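Local coordinates for protein ORF10 (Moritella marina, PDB 6RIW) that forms the ketosynthase–chain length factor part of a polyunsaturated fatty acid synthase protein, probably extending acyl chains by condensation on acyl carrier protein, at residues A[618-623]-A[927-932]; A[142-147]-A[919-924]. All blocks are in the same frame, centred on the assembly; numbering follows the deposited sequence.

Contact 1: residues A[618-623]-A[927-932]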
loop_
_atom_site.group_PDB
_atom_site.type_symbol
_atom_site.label_atom_id
_atom_site.label_comp_id
_atom_site.label_asym_id
_atom_site.label_seq_id
_atom_site.Cartn_x
_atom_site.Cartn_y
_atom_site.Cartn_z
ATOM N N GLU A 618 7.728 6.244 35.370
ATOM C CA GLU A 618 8.354 6.440 34.062
ATOM C C GLU A 618 9.423 5.396 33.797
ATOM O O GLU A 618 9.512 4.863 32.682
ATOM C CB GLU A 618 8.943 7.842 33.951
ATOM C CG GLU A 618 7.851 8.910 33.866
ATOM C CD GLU A 618 8.398 10.314 33.733
ATOM O OE1 GLU A 618 9.598 10.510 34.027
ATOM O OE2 GLU A 618 7.618 11.221 33.351
ATOM N N GLU A 619 10.222 5.075 34.815
ATOM C CA GLU A 619 11.235 4.037 34.671
ATOM C C GLU A 619 10.612 2.669 34.408
ATOM O O GLU A 619 11.094 1.923 33.556
ATOM C CB GLU A 619 12.103 3.979 35.922
ATOM C CG GLU A 619 13.117 2.850 35.901
ATOM C CD GLU A 619 14.306 3.163 34.998
ATOM O OE1 GLU A 619 14.388 4.315 34.497
ATOM O OE2 GLU A 619 15.160 2.266 34.803
ATOM N N LEU A 620 9.567 2.307 35.153
ATOM C CA LEU A 620 8.880 1.046 34.893
ATOM C C LEU A 620 8.305 1.014 33.478
ATOM O O LEU A 620 8.407 -0.002 32.771
ATOM C CB LEU A 620 7.767 0.850 35.919
ATOM C CG LEU A 620 6.949 -0.434 35.788
ATOM C CD1 LEU A 620 7.811 -1.644 36.032
ATOM C CD2 LEU A 620 5.808 -0.381 36.781
ATOM N N THR A 621 7.669 2.112 33.067
ATOM C CA THR A 621 7.105 2.198 31.720
ATOM C C THR A 621 8.198 2.061 30.665
ATOM O O THR A 621 8.029 1.335 29.681
ATOM C CB THR A 621 6.343 3.515 31.557
ATOM O OG1 THR A 621 5.319 3.598 32.567
ATOM C CG2 THR A 621 5.670 3.568 30.200
ATOM N N ASN A 622 9.342 2.705 30.878
ATOM C CA ASN A 622 10.428 2.639 29.897
ATOM C C ASN A 622 10.991 1.227 29.760
ATOM O O ASN A 622 11.368 0.808 28.656
ATOM C CB ASN A 622 11.535 3.612 30.289
ATOM C CG ASN A 622 11.182 5.041 29.962
ATOM O OD1 ASN A 622 10.299 5.299 29.135
ATOM N ND2 ASN A 622 11.858 5.987 30.611
ATOM N N ILE A 623 11.059 0.483 30.864
ATOM C CA ILE A 623 11.552 -0.891 30.807
ATOM C C ILE A 623 10.625 -1.753 29.960
ATOM O O ILE A 623 11.076 -2.526 29.107
ATOM C CB ILE A 623 11.701 -1.474 32.220
ATOM C CG1 ILE A 623 12.785 -0.737 33.018
ATOM C CG2 ILE A 623 12.028 -2.977 32.156
ATOM C CD1 ILE A 623 12.691 -1.078 34.498
ATOM N N SER A 927 18.453 -0.070 38.135
ATOM C CA SER A 927 18.730 0.034 39.567
ATOM C C SER A 927 17.472 0.365 40.368
ATOM O O SER A 927 17.229 -0.233 41.425
ATOM C CB SER A 927 19.806 1.092 39.808
ATOM O OG SER A 927 19.581 2.227 38.983
ATOM N N SER A 928 16.658 1.314 39.893
ATOM C CA SER A 928 15.462 1.689 40.639
ATOM C C SER A 928 14.401 0.595 40.656
ATOM O O SER A 928 13.397 0.738 41.362
ATOM C CB SER A 928 14.870 2.983 40.074
ATOM O OG SER A 928 14.681 2.903 38.675
ATOM N N LEU A 929 14.603 -0.495 39.919
ATOM C CA LEU A 929 13.627 -1.578 39.922
ATOM C C LEU A 929 13.519 -2.240 41.292
ATOM O O LEU A 929 12.437 -2.710 41.668
ATOM C CB LEU A 929 13.996 -2.605 38.847
ATOM C CG LEU A 929 12.923 -3.598 38.395
ATOM C CD1 LEU A 929 11.648 -2.890 37.955
ATOM C CD2 LEU A 929 13.458 -4.494 37.283
ATOM N N HIS A 930 14.617 -2.277 42.059
ATOM C CA HIS A 930 14.564 -2.889 43.386
ATOM C C HIS A 930 13.562 -2.177 44.289
ATOM O O HIS A 930 12.767 -2.826 44.978
ATOM C CB HIS A 930 15.952 -2.889 44.030
ATOM C CG HIS A 930 15.996 -3.581 45.360
ATOM N ND1 HIS A 930 15.794 -2.918 46.554
ATOM C CD2 HIS A 930 16.206 -4.881 45.683
ATOM C CE1 HIS A 930 15.883 -3.778 47.554
ATOM N NE2 HIS A 930 16.135 -4.975 47.054
ATOM N N ALA A 931 13.588 -0.841 44.292
ATOM C CA ALA A 931 12.686 -0.058 45.132
ATOM C C ALA A 931 11.242 -0.156 44.666
ATOM O O ALA A 931 10.320 0.015 45.472
ATOM C CB ALA A 931 13.123 1.405 45.148
ATOM N N ILE A 932 11.025 -0.391 43.372
ATOM C CA ILE A 932 9.667 -0.583 42.876
ATOM C C ILE A 932 9.136 -1.934 43.321
ATOM O O ILE A 932 7.989 -2.049 43.769
ATOM C CB ILE A 932 9.639 -0.420 41.343
ATOM C CG1 ILE A 932 9.990 1.019 40.963
ATOM C CG2 ILE A 932 8.272 -0.808 40.778
ATOM C CD1 ILE A 932 10.248 1.238 39.504
#

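Contact 2: residues A[142-147]-A[919-924]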
loop_
_atom_site.group_PDB
_atom_site.type_symbol
_atom_site.label_atom_id
_atom_site.label_comp_id
_atom_site.label_asym_id
_atom_site.label_seq_id
_atom_site.Cartn_x
_atom_site.Cartn_y
_atom_site.Cartn_z
ATOM N N ASP A 142 2.516 -8.256 30.089
ATOM C CA ASP A 142 1.801 -8.554 31.330
ATOM C C ASP A 142 2.486 -9.657 32.123
ATOM O O ASP A 142 2.721 -9.519 33.336
ATOM C CB ASP A 142 0.357 -8.964 31.025
ATOM C CG ASP A 142 -0.378 -9.496 32.258
ATOM O OD1 ASP A 142 -0.207 -10.692 32.602
ATOM O OD2 ASP A 142 -1.142 -8.715 32.882
ATOM N N ASN A 143 2.784 -10.785 31.468
ATOM C CA ASN A 143 3.337 -11.917 32.197
ATOM C C ASN A 143 4.744 -11.629 32.709
ATOM O O ASN A 143 5.113 -12.109 33.788
ATOM C CB ASN A 143 3.353 -13.163 31.327
ATOM C CG ASN A 143 1.968 -13.613 30.902
ATOM O OD1 ASN A 143 1.840 -14.562 30.130
ATOM N ND2 ASN A 143 0.923 -12.923 31.382
ATOM N N ALA A 144 5.542 -10.872 31.951
ATOM C CA ALA A 144 6.864 -10.485 32.437
ATOM C C ALA A 144 6.757 -9.620 33.689
ATOM O O ALA A 144 7.527 -9.795 34.644
ATOM C CB ALA A 144 7.633 -9.732 31.350
ATOM N N LEU A 145 5.826 -8.662 33.693
ATOM C CA LEU A 145 5.653 -7.801 34.861
ATOM C C LEU A 145 5.105 -8.558 36.068
ATOM O O LEU A 145 5.444 -8.212 37.210
ATOM C CB LEU A 145 4.754 -6.607 34.501
ATOM C CG LEU A 145 5.441 -5.572 33.592
ATOM C CD1 LEU A 145 4.501 -4.468 33.095
ATOM C CD2 LEU A 145 6.681 -4.968 34.236
ATOM N N LYS A 146 4.258 -9.572 35.858
ATOM C CA LYS A 146 3.899 -10.468 36.960
ATOM C C LYS A 146 5.143 -11.103 37.576
ATOM O O LYS A 146 5.271 -11.185 38.809
ATOM C CB LYS A 146 2.951 -11.568 36.478
ATOM C CG LYS A 146 1.520 -11.133 36.156
ATOM C CD LYS A 146 0.719 -12.366 35.767
ATOM C CE LYS A 146 -0.784 -12.173 35.985
ATOM N NZ LYS A 146 -1.359 -11.116 35.078
ATOM N N ALA A 147 6.076 -11.563 36.732
ATOM C CA ALA A 147 7.281 -12.213 37.245
ATOM C C ALA A 147 8.177 -11.234 37.988
ATOM O O ALA A 147 8.865 -11.624 38.940
ATOM C CB ALA A 147 8.056 -12.876 36.098
ATOM N N ASN A 919 12.589 -11.476 28.220
ATOM C CA ASN A 919 13.928 -11.382 28.795
ATOM C C ASN A 919 14.319 -9.937 29.066
ATOM O O ASN A 919 14.977 -9.644 30.074
ATOM C CB ASN A 919 14.957 -12.023 27.856
ATOM C CG ASN A 919 14.914 -13.530 27.880
ATOM O OD1 ASN A 919 14.175 -14.141 28.664
ATOM N ND2 ASN A 919 15.717 -14.150 27.019
ATOM N N ALA A 920 13.986 -9.028 28.137
ATOM C CA ALA A 920 14.347 -7.627 28.291
ATOM C C ALA A 920 13.700 -7.011 29.522
ATOM O O ALA A 920 14.264 -6.099 30.125
ATOM C CB ALA A 920 13.957 -6.827 27.049
ATOM N N ILE A 921 12.523 -7.481 29.901
ATOM C CA ILE A 921 11.854 -6.976 31.096
ATOM C C ILE A 921 12.303 -7.733 32.347
ATOM O O ILE A 921 12.754 -7.116 33.319
ATOM C CB ILE A 921 10.322 -7.050 30.876
ATOM C CG1 ILE A 921 9.927 -6.127 29.720
ATOM C CG2 ILE A 921 9.559 -6.700 32.150
ATOM C CD1 ILE A 921 8.520 -6.395 29.145
ATOM N N VAL A 922 12.235 -9.073 32.328
ATOM C CA VAL A 922 12.493 -9.855 33.539
ATOM C C VAL A 922 13.954 -9.757 33.960
ATOM O O VAL A 922 14.261 -9.848 35.153
ATOM C CB VAL A 922 12.078 -11.337 33.389
ATOM C CG1 VAL A 922 10.577 -11.489 33.115
ATOM C CG2 VAL A 922 12.908 -12.030 32.345
ATOM N N ASN A 923 14.882 -9.570 33.024
ATOM C CA ASN A 923 16.289 -9.462 33.392
ATOM C C ASN A 923 16.782 -8.031 33.349
ATOM O O ASN A 923 17.989 -7.806 33.242
ATOM C CB ASN A 923 17.162 -10.335 32.487
ATOM C CG ASN A 923 16.816 -11.808 32.585
ATOM O OD1 ASN A 923 16.387 -12.296 33.636
ATOM N ND2 ASN A 923 16.986 -12.523 31.484
ATOM N N SER A 924 15.878 -7.059 33.438
ATOM C CA SER A 924 16.288 -5.664 33.355
ATOM C C SER A 924 17.320 -5.355 34.427
ATOM O O SER A 924 17.213 -5.825 35.564
ATOM C CB SER A 924 15.088 -4.736 33.525
ATOM O OG SER A 924 15.526 -3.427 33.821
#

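Contact 1: residues A[618-623]-A[927-932]
Leu620, Leu929 and Ile932 form an apolar helix-to-helix contact. It joins helix 614-628, in the second ketosynthase-like unit (thiolase superfamily) of the didomain, to the short helix 929-934 near the end of the modelled chain. Ile932 points at the other helix, and its CD1 ends 4.4 Å from Leu620 CB, so a branch tip rests against the root of the leucine rather than its methyls. The tip of Leu620 turns to Leu929 instead: its CD1 is 4.5 Å from Leu929 CD1, a loose approach. Leu929 starts off to one side, but chi1 of -163° sets CG opposite the backbone N and brings CD1 back to the interface. There its CD1 meets Ile623 CD1 at 4.0 Å, the two side chains running at a slant to each other. Leu149 touches both Leu620 and Ile932, while Ile601 and Leu605 of helix 597-608 pack against Leu620, burying it. At the more open margin Glu619 bends at chi2 (76°), and its OE2 is hydrogen-bonded to Ser926 OG. Ser928 OG, also weakly bonded to Ser926 OG, comes alongside the aliphatic part of Glu619, 3.2 Å from its CG.

Contact 2: residues A[142-147]-A[919-924]
Ala144 and Ile921 meet through aliphatic carbons alone, with no ring or side-chain amide between them. The flat groups on helix 129-148 of the first ketosynthase-like unit, the Asp142 carboxylate and the Asn143 amide, are turned from the interface, so no side chain of 919-924 lies over a face or at an edge of either. Lys146 NZ reaches Asp142 OD1 at 2.8 Å on its syn side, making a salt bridge, and also donates to Phe153 O. Asn143 ND2 adds a weak, bent bond to the same OD1 (129° at the hydrogen) and bonds Gln139 OE1; Asn143 OD1 accepts from Asn512 and Asn514, and Asp142 OD2 from Leu155 N. Across the contact, helix 917-922 from the late part of the chain packs closely, with the CA atoms of Ala144 and Val922 5.8 Å apart. The small Ala144 permits this: its CB lies 3.7 Å from Ile921 CG2, the branch that chi1 of -63° places opposite the backbone N. That methyl also meets Leu145 CD2 at 4.0 Å, the two side chains crossing at about a right angle. Val922 CG1 settles 3.8 Å from Ala144 O and touches CB of the exposed Ala147 at 4.1 Å. Apolar side chains meeting each other and one backbone carbonyl are consistent with joining by shape and burial, while Asp142 and Lys146 probably largely balance each other's charge behind the contact.

Contacts 1 and 2 lie 12 Å apart, centre to centre, on the same side of the chain's centre and away from the magnesium site. Along the chain their segments alternate: 142-147, 618-623, 919-924, 927-932. The successive short helices 917-922 and 929-934 thus settle one on helix 129-148 of the first ketosynthase-like unit, and the other on helix 614-628 of the second. The two contacts also touch: Leu620 CD1 packs 3.9 Å from Leu145 CD2, and Ile623 CD1 lies 3.7 Å from Ser924 OG. The late part of the chain therefore bridges helices from both halves of the ketosynthase–chain length factor didomain, which also meet each other directly.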